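Local coordinates for tail fiber protein (Acinetobacter phage AM24, PDB 5W5P) that probably binds and degrades the capsular polysaccharide of Acinetobacter baumannii as a trimeric phage tailspike, at residues G152-T155 with D161-M164; V243-P248 with G255-V260. One frame throughout, in Å; residues are numbered along the deposited sequence.

Interaction 1 of 2, residues G152-T155 with D161-M164; sequences GLPT and DMLM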
loop_
_atom_site.group_PDB
_atom_site.type_symbol
_atom_site.label_atom_id
_atom_site.label_comp_id
_atom_site.label_asym_id
_atom_site.label_seq_id
_atom_site.Cartn_x
_atom_site.Cartn_y
_atom_site.Cartn_z
ATOM N N GLY A 152 -19.183 -22.558 -17.621
ATOM C CA GLY A 152 -19.466 -21.182 -17.972
ATOM C C GLY A 152 -20.402 -20.539 -16.965
ATOM O O GLY A 152 -21.445 -21.102 -16.622
ATOM N N LEU A 153 -20.006 -19.326 -16.492
ATOM C CA LEU A 153 -20.770 -18.470 -15.599
ATOM C C LEU A 153 -21.743 -17.601 -16.393
ATOM O O LEU A 153 -21.443 -17.196 -17.522
ATOM C CB LEU A 153 -19.832 -17.583 -14.784
ATOM C CG LEU A 153 -19.025 -18.287 -13.694
ATOM C CD1 LEU A 153 -18.074 -17.319 -13.039
ATOM C CD2 LEU A 153 -19.947 -18.905 -12.662
ATOM N N PRO A 154 -22.916 -17.312 -15.824
ATOM C CA PRO A 154 -23.922 -16.525 -16.549
ATOM C C PRO A 154 -23.424 -15.126 -16.890
ATOM O O PRO A 154 -22.510 -14.585 -16.263
ATOM C CB PRO A 154 -25.101 -16.467 -15.571
ATOM C CG PRO A 154 -24.493 -16.718 -14.227
ATOM C CD PRO A 154 -23.372 -17.682 -14.474
ATOM N N THR A 155 -24.066 -14.531 -17.893
ATOM C CA THR A 155 -23.609 -13.258 -18.437
ATOM C C THR A 155 -24.006 -12.102 -17.526
ATOM O O THR A 155 -25.185 -11.912 -17.213
ATOM C CB THR A 155 -24.169 -13.052 -19.841
ATOM O OG1 THR A 155 -23.729 -14.125 -20.679
ATOM C CG2 THR A 155 -23.668 -11.734 -20.422
ATOM N N ASP A 161 -26.287 -6.627 -12.582
ATOM C CA ASP A 161 -26.927 -6.683 -11.273
ATOM C C ASP A 161 -26.593 -7.948 -10.489
ATOM O O ASP A 161 -27.245 -8.224 -9.475
ATOM C CB ASP A 161 -28.446 -6.541 -11.424
ATOM C CG ASP A 161 -29.101 -7.763 -12.056
ATOM O OD1 ASP A 161 -28.394 -8.598 -12.657
ATOM O OD2 ASP A 161 -30.340 -7.877 -11.960
HETATM N N MSE A 162 -25.592 -8.712 -10.916
HETATM C CA MSE A 162 -25.282 -9.980 -10.257
HETATM C C MSE A 162 -23.981 -9.929 -9.463
HETATM O O MSE A 162 -23.116 -9.080 -9.707
HETATM C CB MSE A 162 -25.209 -11.122 -11.280
HETATM C CG MSE A 162 -26.439 -11.276 -12.159
HETATM SE SE MSE A 162 -26.223 -12.643 -13.558
HETATM C CE MSE A 162 -26.583 -14.230 -12.482
ATOM N N LEU A 163 -23.853 -10.843 -8.505
ATOM C CA LEU A 163 -22.603 -11.065 -7.788
ATOM C C LEU A 163 -22.402 -12.567 -7.699
ATOM O O LEU A 163 -23.164 -13.260 -7.022
ATOM C CB LEU A 163 -22.625 -10.425 -6.403
ATOM C CG LEU A 163 -21.397 -10.678 -5.537
ATOM C CD1 LEU A 163 -20.280 -9.789 -6.030
ATOM C CD2 LEU A 163 -21.678 -10.366 -4.067
HETATM N N MSE A 164 -21.374 -13.067 -8.362
HETATM C CA MSE A 164 -21.178 -14.507 -8.433
HETATM C C MSE A 164 -20.030 -14.968 -7.547
HETATM O O MSE A 164 -19.091 -14.209 -7.293
HETATM C CB MSE A 164 -20.947 -14.916 -9.891
HETATM C CG MSE A 164 -22.019 -14.349 -10.823
HETATM SE SE MSE A 164 -21.747 -14.675 -12.738
HETATM C CE MSE A 164 -20.116 -13.636 -13.038
#

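Interaction 2 of 2, residues V243-P248 with G255-V260; sequences VRATQP and GYVQSV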
loop_
_atom_site.group_PDB
_atom_site.type_symbol
_atom_site.label_atom_id
_atom_site.label_comp_id
_atom_site.label_asym_id
_atom_site.label_seq_id
_atom_site.Cartn_x
_atom_site.Cartn_y
_atom_site.Cartn_z
ATOM N N VAL A 243 -4.649 -17.709 -13.716
ATOM C CA VAL A 243 -5.358 -16.991 -14.770
ATOM C C VAL A 243 -4.558 -17.110 -16.059
ATOM O O VAL A 243 -3.338 -16.916 -16.058
ATOM C CB VAL A 243 -5.577 -15.504 -14.418
ATOM C CG1 VAL A 243 -6.463 -14.838 -15.469
ATOM C CG2 VAL A 243 -6.185 -15.366 -13.036
ATOM N N ARG A 244 -5.243 -17.423 -17.154
ATOM C CA ARG A 244 -4.627 -17.480 -18.467
ATOM C C ARG A 244 -5.552 -16.787 -19.454
ATOM O O ARG A 244 -6.778 -16.847 -19.313
ATOM C CB ARG A 244 -4.356 -18.929 -18.901
ATOM C CG ARG A 244 -3.813 -19.066 -20.313
ATOM C CD ARG A 244 -3.314 -20.474 -20.598
ATOM N NE ARG A 244 -2.146 -20.804 -19.789
ATOM C CZ ARG A 244 -1.668 -22.035 -19.615
ATOM N NH1 ARG A 244 -2.245 -23.072 -20.210
ATOM N NH2 ARG A 244 -0.605 -22.228 -18.848
ATOM N N ALA A 245 -4.962 -16.100 -20.430
ATOM C CA ALA A 245 -5.729 -15.443 -21.480
ATOM C C ALA A 245 -4.869 -15.390 -22.734
ATOM O O ALA A 245 -3.812 -14.754 -22.726
ATOM C CB ALA A 245 -6.159 -14.039 -21.048
ATOM N N THR A 246 -5.311 -16.070 -23.802
ATOM C CA THR A 246 -4.557 -16.126 -25.051
ATOM C C THR A 246 -5.387 -15.760 -26.278
ATOM O O THR A 246 -4.932 -15.992 -27.402
ATOM C CB THR A 246 -3.947 -17.521 -25.271
ATOM O OG1 THR A 246 -4.968 -18.429 -25.706
ATOM C CG2 THR A 246 -3.294 -18.054 -24.003
ATOM N N GLN A 247 -6.587 -15.203 -26.107
ATOM C CA GLN A 247 -7.462 -14.974 -27.250
ATOM C C GLN A 247 -7.464 -13.502 -27.633
ATOM O O GLN A 247 -7.958 -12.670 -26.854
ATOM C CB GLN A 247 -8.885 -15.446 -26.946
ATOM C CG GLN A 247 -9.054 -16.958 -26.944
ATOM C CD GLN A 247 -8.673 -17.596 -28.270
ATOM O OE1 GLN A 247 -8.905 -17.024 -29.339
ATOM N NE2 GLN A 247 -8.097 -18.793 -28.206
ATOM N N PRO A 248 -6.941 -13.132 -28.802
ATOM C CA PRO A 248 -7.019 -11.731 -29.232
ATOM C C PRO A 248 -8.463 -11.293 -29.424
ATOM O O PRO A 248 -9.288 -12.028 -29.971
ATOM C CB PRO A 248 -6.250 -11.718 -30.561
ATOM C CG PRO A 248 -5.461 -12.997 -30.576
ATOM C CD PRO A 248 -6.268 -13.981 -29.799
ATOM N N GLY A 255 -4.149 -12.124 -26.270
ATOM C CA GLY A 255 -5.030 -12.183 -25.127
ATOM C C GLY A 255 -4.630 -11.183 -24.061
ATOM O O GLY A 255 -3.520 -10.657 -24.042
ATOM N N TYR A 256 -5.559 -10.909 -23.153
ATOM C CA TYR A 256 -5.270 -10.002 -22.058
ATOM C C TYR A 256 -6.175 -10.309 -20.875
ATOM O O TYR A 256 -7.229 -10.932 -21.013
ATOM C CB TYR A 256 -5.428 -8.538 -22.481
ATOM C CG TYR A 256 -6.814 -8.148 -22.938
ATOM C CD1 TYR A 256 -7.198 -8.307 -24.262
ATOM C CD2 TYR A 256 -7.727 -7.599 -22.047
ATOM C CE1 TYR A 256 -8.460 -7.939 -24.688
ATOM C CE2 TYR A 256 -8.994 -7.233 -22.459
ATOM C CZ TYR A 256 -9.355 -7.401 -23.783
ATOM O OH TYR A 256 -10.616 -7.035 -24.197
ATOM N N VAL A 257 -5.737 -9.862 -19.703
ATOM C CA VAL A 257 -6.520 -9.940 -18.479
ATOM C C VAL A 257 -6.976 -8.532 -18.127
ATOM O O VAL A 257 -6.312 -7.541 -18.456
ATOM C CB VAL A 257 -5.718 -10.580 -17.323
ATOM C CG1 VAL A 257 -5.235 -11.978 -17.715
ATOM C CG2 VAL A 257 -4.547 -9.703 -16.922
ATOM N N GLN A 258 -8.131 -8.438 -17.473
ATOM C CA GLN A 258 -8.700 -7.134 -17.156
ATOM C C GLN A 258 -9.333 -7.177 -15.774
ATOM O O GLN A 258 -10.245 -7.974 -15.530
ATOM C CB GLN A 258 -9.718 -6.714 -18.220
ATOM C CG GLN A 258 -10.581 -5.548 -17.826
ATOM C CD GLN A 258 -11.596 -5.190 -18.892
ATOM O OE1 GLN A 258 -12.643 -4.617 -18.596
ATOM N NE2 GLN A 258 -11.282 -5.503 -20.145
ATOM N N SER A 259 -8.843 -6.327 -14.874
ATOM C CA SER A 259 -9.375 -6.178 -13.522
ATOM C C SER A 259 -9.427 -7.525 -12.797
ATOM O O SER A 259 -10.489 -8.075 -12.511
ATOM C CB SER A 259 -10.757 -5.517 -13.550
ATOM O OG SER A 259 -10.680 -4.168 -13.970
ATOM N N VAL A 260 -8.232 -8.039 -12.515
ATOM C CA VAL A 260 -8.056 -9.279 -11.767
ATOM C C VAL A 260 -7.254 -8.952 -10.516
ATOM O O VAL A 260 -6.162 -8.376 -10.609
ATOM C CB VAL A 260 -7.354 -10.361 -12.606
ATOM C CG1 VAL A 260 -7.010 -11.578 -11.738
ATOM C CG2 VAL A 260 -8.229 -10.770 -13.781
#

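Interaction 1 of 2, residues G152-T155 with D161-M164
Met164, a selenomethionine, lays its SE against the ring of Pro154, with SE 3.7 Å from CG and 3.8 Å from CD of that proline. The same selenium lies 4.0 Å from Leu153 CB and 3.6 Å from Pro154 O, so one heavy atom fills the angle between the Leu153 side chain, the proline ring and the proline carbonyl. The bend at the end of the Met164 chain (chi3 -65°) brings its CE to that carbonyl as well. Met162, also a selenomethionine, approaches the ring by its methyl, CE standing 3.7 Å from Pro154 CG. Its last torsion turns the other way (chi3 81°), and its SE comes near Thr155 O. Pro154 is thus touched by two residues that lie two apart on one chain, with no hydrogen bond between the segments. The carbonyl of Pro154 is hydrogen-bonded to Thr199 OG1. The contact lies near the N-terminal end of the parallel beta-helix, where Val129 of helix 122-132 packs on both Leu153 and Pro154, and strand 199-204 touches Leu153 and Met164. Strand 151-153 pairs in parallel with strand 182-184, whereas Met164 begins strand 164-169, which runs between strands 135-140 and 199-204.

Interaction 2 of 2, residues V243-P248 with G255-V260
This contact has two halves, valine and alanine side chains at one end and close backbone packing of Gly255 at the other, and it sits at the corner of a parallel beta-helix where the third strand of one coil, 241-244, passes through a loop to the first strands of the next, 257-258 and 260-263. Val243 uses both its methyls: CG1 meets Val257 CG1 at 3.8 Å, and CG2 lies 4.1 Å from Val260 CG1, the latter two side chains running alongside each other in opposite senses. The torsion of Val243 (chi1 -173°) sets CG1 opposite its own N, and its two methyls divide between the two partners. Val257 CG1 also touches Ala245 CB at 4.0 Å, which extends the apolar row toward the loop. There the packing passes from side chain to backbone, Ala245 CB lying 3.3 Å from Tyr256 O. At the loop end Gly255 is pressed against the facing backbone, its CA 3.4 Å from Gln247 O in a CA-H...O contact with an angle of 145° at the hydrogen. No hydrogen bond joins the segments directly, but Arg249, in the loop between them, bonds to Gln247 O and Tyr256 O and makes a cation-pi contact with the Tyr256 ring. Strand 241-244 lies between strands 219-222 and 272-276, while strands 257-258 and 260-263 both pair with strand 279-285, and strand 260-263 also with strand 229-232.

Residues 152-164 precede residues 243-260 in the chain, and the two contacts do not meet: their centres are 18 Å apart and their nearest atoms about 11 Å. Both belong to the parallel beta-helix that follows helix 122-132, interaction 1 near its N-terminal end and interaction 2 further along. The strands leaving them are linked through neighbouring strands: 164-169 pairs with 199-204, which pairs with 229-232, which in turn pairs with 260-263. Each contact joins segments separated by a loop of five or six residues, at a place where the chain moves on to a strand of the parallel stack. Asp161 and Ser259, beside the two contacts, also meet a second subunit, placing both regions near the trimer interface.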